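Local atomic coordinates of periplasmic binding protein/LacI transcriptional regulator (Alkaliphilus metalliredigens, PDB entry 3CTP), a protein that binds the pentulose sugar beta-D-xylulofuranose and probably acts as a DNA-binding transcriptional repressor. Residues Lys61-Met66 / Gly119-Arg124; Ser80-Tyr85 / Ala288-Ile293; Pro137-Glu142 / Glu295-Ile300; Asn148-Ser153 / Glu304-Glu309. One frame throughout, in Å; residues are numbered along the deposited sequence. Where two conformers were deposited one is given.

Contact 1 (Lys61-Met66 / Gly119-Arg124). With XLF (beta-D-xylulofuranose), chain C.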
# COMPACT_ATOMS: atom_id res chain seq x y z
N LYS A 61 22.07 6.05 -13.61
CA LYS A 61 21.34 7.10 -12.93
C LYS A 61 20.17 6.48 -12.22
O LYS A 61 19.10 7.06 -12.19
CB LYS A 61 20.88 8.18 -13.91
CG LYS A 61 22.04 8.86 -14.62
CD LYS A 61 22.87 9.64 -13.61
CE LYS A 61 22.23 10.98 -13.24
NZ LYS A 61 23.25 11.89 -12.65
N THR A 62 20.39 5.33 -11.58
CA THR A 62 19.33 4.69 -10.81
C THR A 62 19.79 4.46 -9.37
O THR A 62 20.96 4.11 -9.13
CB THR A 62 18.88 3.38 -11.45
OG1 THR A 62 18.39 3.67 -12.77
CG2 THR A 62 17.73 2.74 -10.65
N ILE A 63 18.87 4.70 -8.44
CA ILE A 63 19.09 4.47 -7.01
C ILE A 63 18.20 3.31 -6.59
O ILE A 63 17.06 3.19 -7.05
CB ILE A 63 18.69 5.72 -6.22
CG1 ILE A 63 19.76 6.78 -6.46
CG2 ILE A 63 18.53 5.39 -4.73
CD1 ILE A 63 19.30 8.22 -6.17
N GLY A 64 18.71 2.43 -5.74
CA GLY A 64 17.88 1.33 -5.23
C GLY A 64 17.30 1.74 -3.90
O GLY A 64 18.05 2.18 -3.01
N LEU A 65 16.00 1.64 -3.76
CA LEU A 65 15.34 1.94 -2.49
C LEU A 65 14.82 0.64 -1.89
O LEU A 65 13.94 0.00 -2.47
CB LEU A 65 14.15 2.88 -2.70
CG LEU A 65 13.19 3.10 -1.52
CD1 LEU A 65 13.94 3.67 -0.29
CD2 LEU A 65 12.05 4.04 -1.87
N MET A 66 15.37 0.25 -0.74
CA MET A 66 14.85 -0.91 -0.06
C MET A 66 13.73 -0.48 0.86
O MET A 66 13.91 0.46 1.68
CB MET A 66 16.00 -1.67 0.65
CG MET A 66 16.85 -2.49 -0.46
SD MET A 66 18.05 -3.54 0.12
CE MET A 66 18.94 -2.38 1.14
N GLY A 119 23.46 4.41 -6.04
CA GLY A 119 23.38 4.52 -4.59
C GLY A 119 22.22 3.67 -4.07
O GLY A 119 21.39 3.24 -4.85
N ILE A 120 22.22 3.42 -2.77
CA ILE A 120 21.20 2.59 -2.14
C ILE A 120 20.66 3.30 -0.91
O ILE A 120 21.43 3.91 -0.14
CB ILE A 120 21.83 1.25 -1.69
CG1 ILE A 120 22.26 0.46 -2.95
CG2 ILE A 120 20.86 0.43 -0.81
CD1 ILE A 120 23.01 -0.88 -2.60
N ILE A 121 19.34 3.25 -0.74
CA ILE A 121 18.67 3.74 0.48
C ILE A 121 18.19 2.50 1.20
O ILE A 121 17.34 1.79 0.70
CB ILE A 121 17.46 4.65 0.12
CG1 ILE A 121 17.94 5.87 -0.67
CG2 ILE A 121 16.72 5.08 1.42
CD1 ILE A 121 16.78 6.58 -1.47
N ALA A 122 18.68 2.30 2.43
CA ALA A 122 18.45 1.08 3.20
C ALA A 122 17.50 1.32 4.38
O ALA A 122 17.89 1.90 5.41
CB ALA A 122 19.80 0.55 3.71
N SER A 123 16.25 0.87 4.24
CA SER A 123 15.23 1.17 5.25
C SER A 123 15.13 0.08 6.30
O SER A 123 15.07 -1.13 5.98
CB SER A 123 13.84 1.43 4.60
OG SER A 123 13.92 2.47 3.65
N ARG A 124 15.11 0.49 7.57
CA ARG A 124 14.86 -0.46 8.64
C ARG A 124 15.78 -1.69 8.50
O ARG A 124 15.36 -2.85 8.68
CB ARG A 124 13.36 -0.83 8.69
CG ARG A 124 12.88 -1.14 10.08
CD ARG A 124 11.41 -0.79 10.24
NE ARG A 124 10.54 -1.72 9.49
CZ ARG A 124 9.22 -1.54 9.37
NH1 ARG A 124 8.48 -2.42 8.72
NH2 ARG A 124 8.65 -0.47 9.95
O4 XLF C . 9.66 1.48 11.83
C4 XLF C . 8.54 2.33 12.08
C5 XLF C . 7.34 1.43 12.37
O5 XLF C . 6.49 1.52 11.22
C3 XLF C . 8.15 3.09 10.83
O3 XLF C . 8.48 4.48 10.93
C2 XLF C . 6.66 2.87 10.79
O2 XLF C . 5.99 3.75 11.73
C1 XLF C . 6.07 3.02 9.40
O1 XLF C . 4.68 2.68 9.44
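Met66 O is approached twice by Ser123: OG comes to 2.8 Å of it, while the backbone N of Ser123 gives only a weak, bent hydrogen bond, just before the sugar site. Three straighter bonds precede it in the parallel pairing of strands 62-66 and 119-123. Gly119 O accepts from Gly64 N, Ile121 N donates to Gly64 O at 2.8 Å, and Ile121 O takes the N-H of Met66. On one face of the sheet Ile121 touches two residues of the other strand: its CG2 lies 3.6 Å from Leu65 CD1, and its CD1 reaches Ile63 CG2. Helices 73-88 and 286-302 cover this face through Ile82 and Ile293. On the other face the Met66 chain bends at its last torsion (chi3 -53°), which lays CE between Ile120 CG2, at 3.9 Å, and Ala122 CB. Beyond the strand end, Arg124 NH2 donates to O4 of the sugar at 2.9 Å, with O4 near the guanidinium plane, and more weakly to O5. Asp100 and Asp213 form salt bridges with NH1. A leucine in place of Arg124 would probably leave O4 without this donor and both aspartates without their cationic mate. The chemistry thus passes from apolar strand packing to a charged, directional grip on the ligand, as in the periplasmic binding protein fold, whose sugar site lies at the carboxyl ends of parallel strands.

Contact 2 (Ser80-Tyr85 / Ala288-Ile293); sequences SVIEEY and ALAYTI
This is an apolar helix-helix contact on one side of the sheet that includes strands 62-67 and 119-123, made where helices 73-88 and 286-302 lie side by side. The local axes approach to 8.5 Å and cross at -43°, a close spacing that the small Ala290 permits. Its CB points at the other helix and is met by three side chains: Val81 CG1 at 3.6 Å, Ile82 CG1, and the Tyr85 ring at CD1. Deeper, toward the sheet, Ile82 CD1 looks across to Ile293 CD1 at 4.2 Å. The outer margin is aromatic. Tyr85 lies with one face against the backbone of Tyr291, whose CB sits 4.0 Å from the ring centroid, nearly over the centre, in a CH-pi contact. Because CG of Tyr291 is anti to its backbone N (chi1 169°), the second ring leads on from there and presents its edge to the same Tyr85 ring, CD1 resting 3.7 Å from Tyr85 CE2. The result is an offset edge-to-face pair with planes at 76°. Tyr85 OH is hydrogen-bonded to Glu287, one turn before Tyr291, which tethers the far end of the ring to the same helix. Apolar and aromatic contacts therefore dominate, with aliphatic groups toward the sheet and tyrosines toward solvent, and the one hydrogen bond named between the helices lies at this outer margin, where a phenolic oxygen can keep a polar partner.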
# COMPACT_ATOMS: atom_id res chain seq x y z
N SER A 80 6.89 7.02 -2.98
CA SER A 80 6.43 7.97 -4.00
C SER A 80 7.17 9.30 -3.91
O SER A 80 7.52 9.90 -4.92
CB SER A 80 4.92 8.23 -3.87
OG SER A 80 4.17 7.03 -4.17
N VAL A 81 7.37 9.79 -2.69
CA VAL A 81 7.97 11.11 -2.53
C VAL A 81 9.49 11.04 -2.74
O VAL A 81 10.09 11.93 -3.34
CB VAL A 81 7.59 11.73 -1.18
CG1 VAL A 81 8.23 13.10 -1.03
CG2 VAL A 81 6.05 11.83 -1.06
N ILE A 82 10.14 9.97 -2.26
CA ILE A 82 11.55 9.81 -2.58
C ILE A 82 11.75 9.79 -4.11
O ILE A 82 12.70 10.37 -4.62
CB ILE A 82 12.10 8.52 -1.97
CG1 ILE A 82 12.14 8.66 -0.43
CG2 ILE A 82 13.49 8.24 -2.47
CD1 ILE A 82 12.50 7.38 0.33
N GLU A 83 10.84 9.13 -4.83
CA GLU A 83 10.98 9.09 -6.29
C GLU A 83 10.95 10.50 -6.88
O GLU A 83 11.73 10.82 -7.78
CB GLU A 83 9.92 8.19 -6.94
CG GLU A 83 10.05 8.21 -8.47
CD GLU A 83 9.98 6.85 -9.11
OE1 GLU A 83 9.91 5.83 -8.39
OE2 GLU A 83 10.04 6.81 -10.36
N GLU A 84 10.09 11.35 -6.35
CA GLU A 84 10.00 12.74 -6.83
C GLU A 84 11.30 13.49 -6.61
O GLU A 84 11.81 14.19 -7.51
CB GLU A 84 8.88 13.49 -6.11
CG GLU A 84 7.49 12.99 -6.45
CD GLU A 84 6.97 13.47 -7.81
OE1 GLU A 84 7.66 14.25 -8.53
OE2 GLU A 84 5.84 13.08 -8.14
N TYR A 85 11.82 13.41 -5.38
CA TYR A 85 13.07 14.09 -5.10
C TYR A 85 14.24 13.51 -5.88
O TYR A 85 15.15 14.26 -6.28
CB TYR A 85 13.36 14.15 -3.60
CG TYR A 85 12.49 15.15 -2.88
CD1 TYR A 85 11.38 14.75 -2.18
CD2 TYR A 85 12.78 16.52 -2.93
CE1 TYR A 85 10.57 15.67 -1.51
CE2 TYR A 85 11.96 17.45 -2.26
CZ TYR A 85 10.86 17.00 -1.57
OH TYR A 85 10.02 17.89 -0.90
N ALA A 288 10.05 16.18 4.17
CA ALA A 288 11.38 16.50 4.70
C ALA A 288 12.28 15.26 4.76
O ALA A 288 13.49 15.35 4.49
CB ALA A 288 11.27 17.13 6.10
N LEU A 289 11.73 14.11 5.14
CA LEU A 289 12.54 12.89 5.19
C LEU A 289 13.06 12.55 3.80
O LEU A 289 14.24 12.24 3.63
CB LEU A 289 11.70 11.71 5.70
CG LEU A 289 11.35 11.79 7.18
CD1 LEU A 289 10.20 10.80 7.47
CD2 LEU A 289 12.58 11.45 8.05
N ALA A 290 12.16 12.59 2.81
CA ALA A 290 12.55 12.20 1.45
C ALA A 290 13.56 13.17 0.88
O ALA A 290 14.54 12.78 0.24
CB ALA A 290 11.27 12.15 0.56
N TYR A 291 13.31 14.47 1.06
CA TYR A 291 14.25 15.48 0.62
C TYR A 291 15.64 15.22 1.20
O TYR A 291 16.66 15.24 0.49
CB TYR A 291 13.76 16.88 1.05
CG TYR A 291 14.80 17.97 0.87
CD1 TYR A 291 14.98 18.58 -0.35
CD2 TYR A 291 15.60 18.37 1.93
CE1 TYR A 291 15.96 19.56 -0.53
CE2 TYR A 291 16.57 19.38 1.77
CZ TYR A 291 16.72 19.96 0.54
OH TYR A 291 17.67 20.95 0.36
N THR A 292 15.67 14.96 2.50
CA THR A 292 16.94 14.82 3.22
C THR A 292 17.68 13.57 2.77
O THR A 292 18.88 13.60 2.55
CB THR A 292 16.65 14.81 4.73
OG1 THR A 292 16.08 16.09 5.07
CG2 THR A 292 17.93 14.58 5.56
N ILE A 293 16.95 12.46 2.64
CA ILE A 293 17.57 11.21 2.24
C ILE A 293 18.24 11.40 0.87
O ILE A 293 19.39 10.99 0.66
CB ILE A 293 16.49 10.12 2.15
CG1 ILE A 293 16.01 9.72 3.56
CG2 ILE A 293 16.95 8.93 1.33
CD1 ILE A 293 14.73 8.85 3.57

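Contact 3 (Pro137-Glu142 / Glu295-Ile300); sequences PVVAFE and ELLIKI. With XLF (beta-D-xylulofuranose), chain C.
A chi1 of -177° carries the Leu297 side chain away from its own N-H and brings CD1 to the residue just before strand 138-141, where it meets Pro137 CB at 4.0 Å and also lies against Pro137 O. In Val139, chi1 of -61° sends CG1 and CG2 together toward helix 286-302, so that the two methyls straddle Leu297: CG1 lies 3.9 Å from Leu297 CA, and both stand 4.1 Å from Leu297 CB. Farther along the helix, Ile300 CG2 slides past the proline ring and touches Pro137 CB at 3.5 Å. Helix and strand run nearly antiparallel, at 158°, the usual course of a helix packed along the parallel strands of an alpha/beta sheet. Ile121 of the next strand and Ile152 continue the apolar layer beside Val139. At the other end of the strand, Glu142 extends beyond CG into the sugar pocket. Its carboxylate takes two hydroxyls: O3 of xylulofuranose donates to Glu142 OE1 at 2.5 Å, and O4 donates to Glu142 OE2 at 2.7 Å. Glu142 CG rests over the face of the Phe141 ring. One strand thus has aliphatic packing under the helix and, at its carboxyl end, a two-pronged acceptor for neighbouring sugar hydroxyls.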
# COMPACT_ATOMS: atom_id res chain seq x y z
N PRO A 137 27.52 4.05 -2.59
CA PRO A 137 26.99 4.95 -1.56
C PRO A 137 25.70 4.42 -0.96
O PRO A 137 24.82 3.95 -1.69
CB PRO A 137 26.70 6.24 -2.34
CG PRO A 137 27.76 6.20 -3.47
CD PRO A 137 27.85 4.75 -3.85
N VAL A 138 25.58 4.54 0.36
CA VAL A 138 24.39 4.08 1.08
C VAL A 138 24.00 5.13 2.11
O VAL A 138 24.89 5.71 2.77
CB VAL A 138 24.67 2.77 1.90
CG1 VAL A 138 23.46 2.40 2.77
CG2 VAL A 138 25.03 1.62 0.97
N VAL A 139 22.70 5.41 2.24
CA VAL A 139 22.17 6.10 3.41
C VAL A 139 21.07 5.22 4.01
O VAL A 139 20.50 4.38 3.31
CB VAL A 139 21.61 7.49 3.13
CG1 VAL A 139 22.73 8.39 2.59
CG2 VAL A 139 20.43 7.45 2.13
N ALA A 140 20.82 5.37 5.31
CA ALA A 140 19.89 4.46 6.01
C ALA A 140 18.71 5.23 6.53
O ALA A 140 18.86 6.35 7.00
CB ALA A 140 20.59 3.80 7.20
N PHE A 141 17.52 4.63 6.43
CA PHE A 141 16.33 5.16 7.14
C PHE A 141 16.07 4.36 8.44
O PHE A 141 15.94 3.13 8.40
CB PHE A 141 15.10 5.14 6.20
CG PHE A 141 13.80 5.58 6.87
CD1 PHE A 141 13.64 6.88 7.32
CD2 PHE A 141 12.75 4.68 7.03
CE1 PHE A 141 12.43 7.27 7.93
CE2 PHE A 141 11.55 5.07 7.64
CZ PHE A 141 11.40 6.36 8.09
N GLU A 142 16.07 5.07 9.58
CA GLU A 142 15.80 4.53 10.93
C GLU A 142 16.87 3.71 11.60
O GLU A 142 17.36 4.09 12.68
CB GLU A 142 14.48 3.75 10.98
CG GLU A 142 13.31 4.73 10.79
CD GLU A 142 11.94 4.09 10.98
OE1 GLU A 142 10.95 4.86 11.06
OE2 GLU A 142 11.86 2.84 11.03
N GLU A 295 19.06 14.32 -0.69
CA GLU A 295 20.13 15.31 -0.63
C GLU A 295 21.41 14.69 -0.14
O GLU A 295 22.47 14.92 -0.70
CB GLU A 295 19.77 16.45 0.32
CG GLU A 295 18.85 17.51 -0.25
CD GLU A 295 19.40 18.19 -1.49
OE1 GLU A 295 20.51 18.79 -1.45
OE2 GLU A 295 18.71 18.12 -2.50
N LEU A 296 21.32 13.89 0.92
CA LEU A 296 22.53 13.32 1.53
C LEU A 296 23.10 12.21 0.65
O LEU A 296 24.32 12.11 0.47
CB LEU A 296 22.22 12.79 2.93
CG LEU A 296 21.81 13.86 3.92
CD1 LEU A 296 21.33 13.24 5.23
CD2 LEU A 296 23.01 14.81 4.18
N LEU A 297 22.24 11.36 0.09
CA LEU A 297 22.77 10.31 -0.78
C LEU A 297 23.52 10.93 -1.96
O LEU A 297 24.60 10.45 -2.36
CB LEU A 297 21.62 9.38 -1.27
CG LEU A 297 22.09 8.20 -2.13
CD1 LEU A 297 23.01 7.30 -1.33
CD2 LEU A 297 20.85 7.43 -2.65
N ILE A 298 22.99 12.01 -2.52
CA ILE A 298 23.65 12.64 -3.66
C ILE A 298 25.01 13.24 -3.24
O ILE A 298 25.99 13.21 -4.00
CB ILE A 298 22.77 13.72 -4.28
CG1 ILE A 298 21.60 13.12 -5.04
CG2 ILE A 298 23.60 14.67 -5.16
CD1 ILE A 298 22.00 12.12 -6.05
N LYS A 299 25.10 13.76 -2.02
CA LYS A 299 26.43 14.21 -1.52
C LYS A 299 27.43 13.07 -1.51
O LYS A 299 28.59 13.23 -1.94
CB LYS A 299 26.33 14.80 -0.11
CG LYS A 299 25.68 16.14 -0.07
CD LYS A 299 25.79 16.71 1.35
CE LYS A 299 24.73 17.76 1.58
NZ LYS A 299 25.03 18.95 0.76
N ILE A 300 27.01 11.91 -1.00
CA ILE A 300 27.91 10.77 -0.95
C ILE A 300 28.26 10.35 -2.38
O ILE A 300 29.42 10.10 -2.69
CB ILE A 300 27.34 9.57 -0.16
CG1 ILE A 300 26.92 9.95 1.27
CG2 ILE A 300 28.35 8.41 -0.11
CD1 ILE A 300 28.06 10.43 2.12
O4 XLF C . 9.66 1.48 11.83
C4 XLF C . 8.54 2.33 12.08
C5 XLF C . 7.34 1.43 12.37
O5 XLF C . 6.49 1.52 11.22
C3 XLF C . 8.15 3.09 10.83
O3 XLF C . 8.48 4.48 10.93
C2 XLF C . 6.66 2.87 10.79
O2 XLF C . 5.99 3.75 11.73
C1 XLF C . 6.07 3.02 9.40
O1 XLF C . 4.68 2.68 9.44

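Contact 4 (Asn148-Ser153 / Glu304-Glu309)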
# COMPACT_ATOMS: atom_id res chain seq x y z
N ASN A 148 29.84 4.48 9.56
CA ASN A 148 30.17 5.35 8.44
C ASN A 148 29.04 5.52 7.44
O ASN A 148 29.26 5.99 6.34
CB ASN A 148 31.48 4.93 7.75
CG ASN A 148 31.37 3.63 7.03
OD1 ASN A 148 30.45 2.84 7.28
ND2 ASN A 148 32.32 3.36 6.13
N ILE A 149 27.81 5.20 7.86
CA ILE A 149 26.60 5.39 7.03
C ILE A 149 25.64 6.31 7.77
O ILE A 149 25.31 6.07 8.93
CB ILE A 149 25.93 4.03 6.74
CG1 ILE A 149 26.85 3.19 5.83
CG2 ILE A 149 24.53 4.22 6.11
CD1 ILE A 149 26.38 1.74 5.69
N ILE A 150 25.22 7.39 7.09
CA ILE A 150 24.30 8.36 7.68
C ILE A 150 22.94 7.73 7.89
O ILE A 150 22.45 7.03 7.01
CB ILE A 150 24.09 9.52 6.72
CG1 ILE A 150 25.39 10.33 6.60
CG2 ILE A 150 22.93 10.46 7.22
CD1 ILE A 150 25.35 11.38 5.45
N THR A 151 22.32 8.00 9.03
CA THR A 151 20.98 7.49 9.34
C THR A 151 20.01 8.67 9.46
O THR A 151 20.27 9.64 10.22
CB THR A 151 20.99 6.72 10.69
OG1 THR A 151 22.05 5.75 10.69
CG2 THR A 151 19.66 6.03 10.94
N ILE A 152 18.90 8.62 8.72
CA ILE A 152 17.88 9.66 8.73
C ILE A 152 16.64 9.05 9.41
O ILE A 152 16.27 7.91 9.12
CB ILE A 152 17.50 10.07 7.27
CG1 ILE A 152 18.71 10.61 6.48
CG2 ILE A 152 16.39 11.13 7.27
CD1 ILE A 152 19.54 9.49 5.70
N SER A 153 15.99 9.80 10.27
CA SER A 153 14.81 9.27 10.94
C SER A 153 13.91 10.39 11.37
O SER A 153 14.33 11.54 11.34
CB SER A 153 15.28 8.49 12.16
OG SER A 153 14.19 7.85 12.79
N GLU A 304 30.99 14.74 -1.94
CA GLU A 304 30.99 16.02 -1.27
C GLU A 304 31.13 15.81 0.23
O GLU A 304 30.80 14.74 0.76
CB GLU A 304 29.71 16.79 -1.61
CG GLU A 304 29.63 17.11 -3.10
CD GLU A 304 28.28 17.63 -3.54
OE1 GLU A 304 27.44 17.97 -2.68
OE2 GLU A 304 28.07 17.71 -4.78
N GLY A 305 31.64 16.83 0.91
CA GLY A 305 31.87 16.69 2.33
C GLY A 305 30.58 16.75 3.10
O GLY A 305 29.72 17.62 2.87
N VAL A 306 30.45 15.84 4.05
CA VAL A 306 29.31 15.83 4.95
C VAL A 306 29.69 15.05 6.19
O VAL A 306 30.30 14.00 6.08
CB VAL A 306 28.03 15.25 4.29
CG1 VAL A 306 28.29 13.92 3.71
CG2 VAL A 306 26.87 15.16 5.27
N LEU A 307 29.34 15.57 7.37
CA LEU A 307 29.60 14.85 8.61
C LEU A 307 28.65 13.67 8.69
O LEU A 307 27.44 13.84 8.51
CB LEU A 307 29.37 15.78 9.81
CG LEU A 307 29.54 15.14 11.19
CD1 LEU A 307 30.93 14.59 11.37
CD2 LEU A 307 29.21 16.11 12.32
N ILE A 308 29.18 12.47 8.94
CA ILE A 308 28.31 11.29 9.04
C ILE A 308 27.72 11.22 10.43
O ILE A 308 28.39 10.80 11.37
CB ILE A 308 29.13 10.02 8.71
CG1 ILE A 308 29.79 10.17 7.35
CG2 ILE A 308 28.25 8.79 8.78
CD1 ILE A 308 28.84 10.40 6.28
N GLU A 309 26.47 11.69 10.58
CA GLU A 309 25.81 11.80 11.87
C GLU A 309 24.32 11.60 11.65
O GLU A 309 23.88 11.55 10.50
CB GLU A 309 26.03 13.22 12.43
CG GLU A 309 25.49 14.34 11.53
CD GLU A 309 25.73 15.75 12.08
OE1 GLU A 309 25.73 15.93 13.31
OE2 GLU A 309 25.89 16.68 11.25
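Ile150 and Ile308 meet at about a right angle, with Ile308 CD1 pressed against Ile150 CG1 at 3.5 Å, tighter than a usual carbon contact. Two further groups touch Ile150. Its CD1 points at Val306 CG2, tip to tip at 4.1 Å, and its CG2 lies 3.6 Å from the carbonyl oxygen of Glu309. The other branch of Ile308 is used as well: with chi1 at -55° the longer branch stands beside the backbone N and CG2 is turned to the chain between Asn148 and Ile149, 3.6 Å from Asn148 C. Ile308 thereby embraces the backbone leading into the strand as well as the side chain of Ile150. Residues 304-309 form the irregular link between helix 286-302 and strand 311-318, and the contact fastens this link beside the entry to strand 151-154, a parallel neighbour of strand 311-318 in the sheet of this periplasmic-binding-protein-like domain. Were Ile150 an alanine, Ile308 CD1 and Val306 CG2 would probably lose their partner and the link could shift against the strand. Around this first shell, Leu296 of helix 286-302 packs on Ile150, and Ile300 of the same helix on Val306. Tyr311 touches both Ile150 and Val306. Backbone hydrogen bonds then fix the strand on its two sides: Ile150 and Ile152 pair with Ala140, while Thr151 and Ser153 pair with Tyr311. At the far end of the link, Glu304 OE2 is hydrogen-bonded to Asn302 ND2.

How the contacts relate
Contacts 1 and 3 are buried and lie on neighbouring strands of one sheet, 119-123 and 138-141; each also sends one pocket residue to the same sugar. Contact 4 reaches that sheet too, through strand 151-154, but is only partly buried and lies nearer the surface. Contact 2, also partly buried, joins helices. Helix 286-302 serves both contact 2 and contact 3, where Ile293 CG2 meets Val139 CG2 at 3.9 Å, and Leu65 CD2 of contact 1 packs on Ile82 CD1 of contact 2. Backbone hydrogen bonds cross between the segments in contact 1 alone; the other three rely on apolar packing, aliphatic in contacts 3 and 4 and partly aromatic in contact 2.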